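Local structure of anti-sigma-I factor RsgI2 (Clostridium thermocellum, 4B9P) at residues A[22-36]-A[99-111]. The protein probably restrains the sigma factor SigI2 until polysaccharide binds its extracellular sensing part, this family 3 carbohydrate-binding module. Numbering follows the deposited sequence. Where two conformers were deposited one is given.
Sequences ELQPRIKLINTGNTP and LNPGEYVEIISRI
Lys28 lies over the ring of Tyr104 on the neighbouring antiparallel strand. CB sits near Val105 O; CG, anti to the backbone N (chi1 -176°), reaches Tyr104 CD1 at 3.8 Å, and CD runs past it. CE makes a CH-pi contact 3.7 Å from the Tyr104 ring centroid, and NZ ends 4.4 Å from it, 3° off the ring normal, a cation-pi geometry. On the same sheet face, Ile108 CD1 lies over the centre of the Arg26 guanidinium. Axes 4.6 Å apart, with paired bonds between Ile27 and Ile107 and between Leu29 and Val105, show 25-31 and 104-111 to be an antiparallel pair. Strands 7-13 and 56-63 flank them, placing the pair inside one sheet of the CBM3 beta-sandwich, while Ile27 and Ile107 turn onto Ile90 of the other sheet. Toward Arg110 the pairing is less regular: the Ser109 N to Pro25 O bond is weak (3.4 Å), and a water accepts from Ser109 OG, which also bonds to Tyr58 OH, and donates to Pro25 O and Ile107 O. At the far end the Asn31 amide ties the Thr35 loop to the end of strand 98-99. Its ND2 donates to Thr35 O almost straight (178°) and to Leu99 O at 2.9 Å, both within the amide plane, while OD1 accepts from Gly33 N in an Asx turn. Asn31 O takes Gly102 N, at 2.8 Å, from the type II turn 100-103.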
loop_
_atom_site.group_PDB
_atom_site.type_symbol
_atom_site.label_atom_id
_atom_site.label_comp_id
_atom_site.label_asym_id
_atom_site.label_seq_id
_atom_site.Cartn_x
_atom_site.Cartn_y
_atom_site.Cartn_z
ATOM N N GLU A 22 -0.360 -11.524 7.975
ATOM C CA GLU A 22 -0.729 -10.722 6.818
ATOM C C GLU A 22 -0.601 -9.262 7.113
ATOM O O GLU A 22 -1.031 -8.783 8.152
ATOM C CB GLU A 22 -2.115 -11.011 6.245
ATOM C CG GLU A 22 -3.194 -11.429 7.128
ATOM C CD GLU A 22 -4.476 -11.727 6.336
ATOM O OE1 GLU A 22 -5.149 -10.755 5.993
ATOM O OE2 GLU A 22 -4.804 -12.904 6.025
ATOM N N LEU A 23 0.029 -8.537 6.206
ATOM C CA LEU A 23 0.005 -7.068 6.264
ATOM C C LEU A 23 -1.353 -6.613 5.781
ATOM O O LEU A 23 -1.833 -7.086 4.759
ATOM C CB LEU A 23 1.082 -6.484 5.358
ATOM C CG LEU A 23 2.493 -7.027 5.528
ATOM C CD1 LEU A 23 3.465 -6.358 4.539
ATOM C CD2 LEU A 23 2.976 -6.877 6.962
ATOM N N GLN A 24 -1.973 -5.691 6.524
ATOM C CA GLN A 24 -3.291 -5.179 6.146
ATOM C C GLN A 24 -3.299 -3.650 6.123
ATOM O O GLN A 24 -4.007 -3.005 6.882
ATOM C CB GLN A 24 -4.363 -5.702 7.097
ATOM C CG GLN A 24 -4.644 -7.172 6.857
ATOM C CD GLN A 24 -5.988 -7.592 7.422
ATOM O OE1 GLN A 24 -6.723 -6.772 8.008
ATOM N NE2 GLN A 24 -6.309 -8.860 7.267
ATOM N N PRO A 25 -2.529 -3.049 5.210
ATOM C CA PRO A 25 -2.643 -1.599 5.013
ATOM C C PRO A 25 -3.950 -1.238 4.318
ATOM O O PRO A 25 -4.371 -1.909 3.346
ATOM C CB PRO A 25 -1.431 -1.289 4.118
ATOM C CG PRO A 25 -1.284 -2.509 3.299
ATOM C CD PRO A 25 -1.654 -3.667 4.197
ATOM N N ARG A 26 -4.614 -0.213 4.842
ATOM C CA ARG A 26 -5.801 0.337 4.211
ATOM C C ARG A 26 -5.471 1.765 3.825
ATOM O O ARG A 26 -4.913 2.499 4.650
ATOM C CB ARG A 26 -6.974 0.276 5.171
ATOM C CG ARG A 26 -7.300 -1.170 5.491
ATOM C CD ARG A 26 -8.537 -1.338 6.269
ATOM N NE ARG A 26 -8.909 -2.747 6.262
ATOM C CZ ARG A 26 -10.081 -3.184 6.689
ATOM N NH1 ARG A 26 -10.958 -2.332 7.194
ATOM N NH2 ARG A 26 -10.373 -4.468 6.621
ATOM N N ILE A 27 -5.802 2.155 2.590
ATOM C CA ILE A 27 -5.334 3.410 2.040
ATOM C C ILE A 27 -6.482 4.154 1.386
ATOM O O ILE A 27 -7.338 3.551 0.744
ATOM C CB ILE A 27 -4.208 3.100 1.028
ATOM C CG1 ILE A 27 -2.983 2.495 1.773
ATOM C CG2 ILE A 27 -3.795 4.309 0.266
ATOM C CD1 ILE A 27 -1.936 1.808 0.856
ATOM N N LYS A 28 -6.478 5.472 1.540
ATOM C CA LYS A 28 -7.449 6.345 0.898
ATOM C C LYS A 28 -6.656 7.452 0.208
ATOM O O LYS A 28 -5.935 8.209 0.886
ATOM C CB LYS A 28 -8.426 6.894 1.927
ATOM C CG LYS A 28 -9.544 7.729 1.407
ATOM C CD LYS A 28 -10.569 8.018 2.533
ATOM C CE LYS A 28 -11.606 9.010 2.102
ATOM N NZ LYS A 28 -12.547 9.426 3.185
ATOM N N LEU A 29 -6.750 7.508 -1.108
ATOM C CA LEU A 29 -6.076 8.529 -1.889
ATOM C C LEU A 29 -7.091 9.556 -2.313
ATOM O O LEU A 29 -8.090 9.203 -2.968
ATOM C CB LEU A 29 -5.505 7.906 -3.148
ATOM C CG LEU A 29 -4.918 8.824 -4.208
ATOM C CD1 LEU A 29 -3.671 9.507 -3.682
ATOM C CD2 LEU A 29 -4.640 8.053 -5.505
ATOM N N ILE A 30 -6.852 10.798 -1.944
ATOM C CA ILE A 30 -7.824 11.865 -2.167
ATOM C C ILE A 30 -7.246 12.928 -3.074
ATOM O O ILE A 30 -6.122 13.382 -2.866
ATOM C CB ILE A 30 -8.281 12.545 -0.843
ATOM C CG1 ILE A 30 -8.751 11.472 0.146
ATOM C CG2 ILE A 30 -9.351 13.592 -1.120
ATOM C CD1 ILE A 30 -8.205 11.688 1.533
ATOM N N ASN A 31 -8.014 13.336 -4.081
ATOM C CA ASN A 31 -7.587 14.427 -4.922
ATOM C C ASN A 31 -8.032 15.739 -4.263
ATOM O O ASN A 31 -9.223 16.072 -4.225
ATOM C CB ASN A 31 -8.199 14.269 -6.312
ATOM C CG ASN A 31 -7.678 15.311 -7.306
ATOM O OD1 ASN A 31 -7.144 16.350 -6.884
ATOM N ND2 ASN A 31 -7.826 15.048 -8.598
ATOM N N THR A 32 -7.069 16.487 -3.750
ATOM C CA THR A 32 -7.393 17.719 -3.036
ATOM C C THR A 32 -7.046 18.961 -3.858
ATOM O O THR A 32 -7.322 20.068 -3.402
ATOM C CB THR A 32 -6.700 17.782 -1.664
ATOM O OG1 THR A 32 -5.293 17.680 -1.882
ATOM C CG2 THR A 32 -7.127 16.653 -0.750
ATOM N N GLY A 33 -6.469 18.775 -5.053
ATOM C CA GLY A 33 -6.129 19.865 -5.951
ATOM C C GLY A 33 -7.288 20.263 -6.832
ATOM O O GLY A 33 -8.439 20.012 -6.520
ATOM N N ASN A 34 -7.015 20.901 -7.959
ATOM C CA ASN A 34 -8.115 21.204 -8.872
ATOM C C ASN A 34 -7.857 20.684 -10.282
ATOM O O ASN A 34 -8.521 21.093 -11.222
ATOM C CB ASN A 34 -8.539 22.671 -8.839
ATOM C CG ASN A 34 -9.427 23.000 -7.640
ATOM O OD1 ASN A 34 -10.510 22.402 -7.427
ATOM N ND2 ASN A 34 -8.980 23.960 -6.852
ATOM N N THR A 35 -6.945 19.722 -10.406
ATOM C CA THR A 35 -6.717 19.066 -11.695
ATOM C C THR A 35 -7.162 17.606 -11.601
ATOM O O THR A 35 -6.947 16.968 -10.595
ATOM C CB THR A 35 -5.228 19.076 -12.087
ATOM O OG1 THR A 35 -4.503 18.235 -11.192
ATOM C CG2 THR A 35 -4.680 20.493 -12.021
ATOM N N PRO A 36 -7.750 17.053 -12.658
ATOM C CA PRO A 36 -8.060 15.610 -12.696
ATOM C C PRO A 36 -6.753 14.838 -12.765
ATOM O O PRO A 36 -5.774 15.304 -13.345
ATOM C CB PRO A 36 -8.849 15.444 -14.017
ATOM C CG PRO A 36 -9.363 16.846 -14.293
ATOM C CD PRO A 36 -8.249 17.762 -13.838
ATOM N N LEU A 99 -9.455 10.422 -11.546
ATOM C CA LEU A 99 -9.823 10.838 -10.209
ATOM C C LEU A 99 -9.966 12.347 -10.258
ATOM O O LEU A 99 -8.977 13.082 -10.345
ATOM C CB LEU A 99 -8.729 10.413 -9.234
ATOM C CG LEU A 99 -9.150 10.578 -7.781
ATOM C CD1 LEU A 99 -10.309 9.612 -7.406
ATOM C CD2 LEU A 99 -7.951 10.371 -6.874
ATOM N N ASN A 100 -11.205 12.823 -10.227
ATOM C CA ASN A 100 -11.430 14.256 -10.251
ATOM C C ASN A 100 -11.214 14.908 -8.918
ATOM O O ASN A 100 -11.272 14.246 -7.888
ATOM C CB ASN A 100 -12.832 14.554 -10.770
ATOM C CG ASN A 100 -12.929 14.346 -12.271
ATOM O OD1 ASN A 100 -12.079 14.820 -13.028
ATOM N ND2 ASN A 100 -13.911 13.580 -12.698
ATOM N N PRO A 101 -11.004 16.239 -8.917
ATOM C CA PRO A 101 -10.870 16.953 -7.639
ATOM C C PRO A 101 -12.066 16.681 -6.710
ATOM O O PRO A 101 -13.218 16.754 -7.123
ATOM C CB PRO A 101 -10.791 18.426 -8.085
ATOM C CG PRO A 101 -10.125 18.333 -9.421
ATOM C CD PRO A 101 -10.717 17.115 -10.064
ATOM N N GLY A 102 -11.769 16.354 -5.456
ATOM C CA GLY A 102 -12.791 16.068 -4.470
ATOM C C GLY A 102 -13.134 14.578 -4.382
ATOM O O GLY A 102 -13.864 14.160 -3.479
ATOM N N GLU A 103 -12.638 13.766 -5.309
ATOM C CA GLU A 103 -12.939 12.345 -5.283
ATOM C C GLU A 103 -11.819 11.591 -4.610
ATOM O O GLU A 103 -10.714 12.101 -4.456
ATOM C CB GLU A 103 -13.167 11.808 -6.702
ATOM C CG GLU A 103 -14.365 12.451 -7.370
ATOM C CD GLU A 103 -14.719 11.797 -8.688
ATOM O OE1 GLU A 103 -13.779 11.311 -9.400
ATOM O OE2 GLU A 103 -15.936 11.792 -9.005
ATOM N N TYR A 104 -12.116 10.353 -4.231
ATOM C CA TYR A 104 -11.114 9.519 -3.594
ATOM C C TYR A 104 -11.220 8.080 -4.020
ATOM O O TYR A 104 -12.287 7.624 -4.473
ATOM C CB TYR A 104 -11.203 9.635 -2.055
ATOM C CG TYR A 104 -12.387 8.912 -1.495
ATOM C CD1 TYR A 104 -12.311 7.575 -1.126
ATOM C CD2 TYR A 104 -13.594 9.565 -1.335
ATOM C CE1 TYR A 104 -13.399 6.904 -0.630
ATOM C CE2 TYR A 104 -14.689 8.913 -0.823
ATOM C CZ TYR A 104 -14.588 7.583 -0.471
ATOM O OH TYR A 104 -15.690 6.950 0.044
ATOM N N VAL A 105 -10.118 7.361 -3.852
ATOM C CA VAL A 105 -10.137 5.907 -3.965
ATOM C C VAL A 105 -9.720 5.321 -2.629
ATOM O O VAL A 105 -8.750 5.781 -2.008
ATOM C CB VAL A 105 -9.193 5.365 -5.081
ATOM C CG1 VAL A 105 -9.239 3.810 -5.107
ATOM C CG2 VAL A 105 -9.605 5.940 -6.409
ATOM N N GLU A 106 -10.461 4.310 -2.198
ATOM C CA GLU A 106 -10.140 3.568 -0.984
ATOM C C GLU A 106 -9.783 2.137 -1.395
ATOM O O GLU A 106 -10.487 1.531 -2.202
ATOM C CB GLU A 106 -11.343 3.576 -0.040
ATOM C CG GLU A 106 -11.066 2.888 1.291
ATOM C CD GLU A 106 -12.253 2.944 2.253
ATOM O OE1 GLU A 106 -13.224 3.695 1.965
ATOM O OE2 GLU A 106 -12.213 2.237 3.286
ATOM N N ILE A 107 -8.690 1.620 -0.828
ATOM C CA ILE A 107 -8.167 0.310 -1.195
ATOM C C ILE A 107 -7.892 -0.465 0.069
ATOM O O ILE A 107 -7.104 -0.012 0.913
ATOM C CB ILE A 107 -6.877 0.421 -2.028
ATOM C CG1 ILE A 107 -7.130 1.335 -3.225
ATOM C CG2 ILE A 107 -6.417 -0.972 -2.487
ATOM C CD1 ILE A 107 -5.952 1.617 -4.027
ATOM N N ILE A 108 -8.500 -1.646 0.180
ATOM C CA ILE A 108 -8.281 -2.559 1.299
ATOM C C ILE A 108 -7.444 -3.712 0.753
ATOM O O ILE A 108 -7.901 -4.388 -0.166
ATOM C CB ILE A 108 -9.642 -3.062 1.834
ATOM C CG1 ILE A 108 -10.452 -1.904 2.436
ATOM C CG2 ILE A 108 -9.429 -4.168 2.866
ATOM C CD1 ILE A 108 -11.739 -2.307 3.046
ATOM N N SER A 109 -6.252 -3.934 1.321
ATOM C CA SER A 109 -5.316 -4.919 0.809
ATOM C C SER A 109 -4.888 -5.896 1.861
ATOM O O SER A 109 -4.928 -5.609 3.056
ATOM C CB SER A 109 -4.049 -4.229 0.319
ATOM O OG SER A 109 -4.333 -3.236 -0.655
ATOM N N ARG A 110 -4.436 -7.049 1.384
ATOM C CA ARG A 110 -3.773 -8.046 2.229
ATOM C C ARG A 110 -2.533 -8.514 1.509
ATOM O O ARG A 110 -2.596 -8.815 0.325
ATOM C CB ARG A 110 -4.704 -9.244 2.517
ATOM C CG ARG A 110 -5.948 -8.868 3.292
ATOM C CD ARG A 110 -6.685 -10.103 3.745
ATOM N NE ARG A 110 -7.189 -10.780 2.589
ATOM C CZ ARG A 110 -7.152 -12.089 2.361
ATOM N NH1 ARG A 110 -6.604 -12.958 3.219
ATOM N NH2 ARG A 110 -7.687 -12.513 1.236
ATOM N N ILE A 111 -1.435 -8.669 2.241
ATOM C CA ILE A 111 -0.170 -9.103 1.656
ATOM C C ILE A 111 0.455 -10.139 2.596
ATOM O O ILE A 111 0.523 -9.953 3.807
ATOM C CB ILE A 111 0.848 -7.911 1.502
ATOM C CG1 ILE A 111 0.248 -6.829 0.572
ATOM C CG2 ILE A 111 2.209 -8.363 0.982
ATOM C CD1 ILE A 111 -0.394 -5.699 1.317
HETATM O O HOH W 1 -4.422 -0.925 0.761
HETATM O O HOH W 2 -6.911 -4.811 5.038
#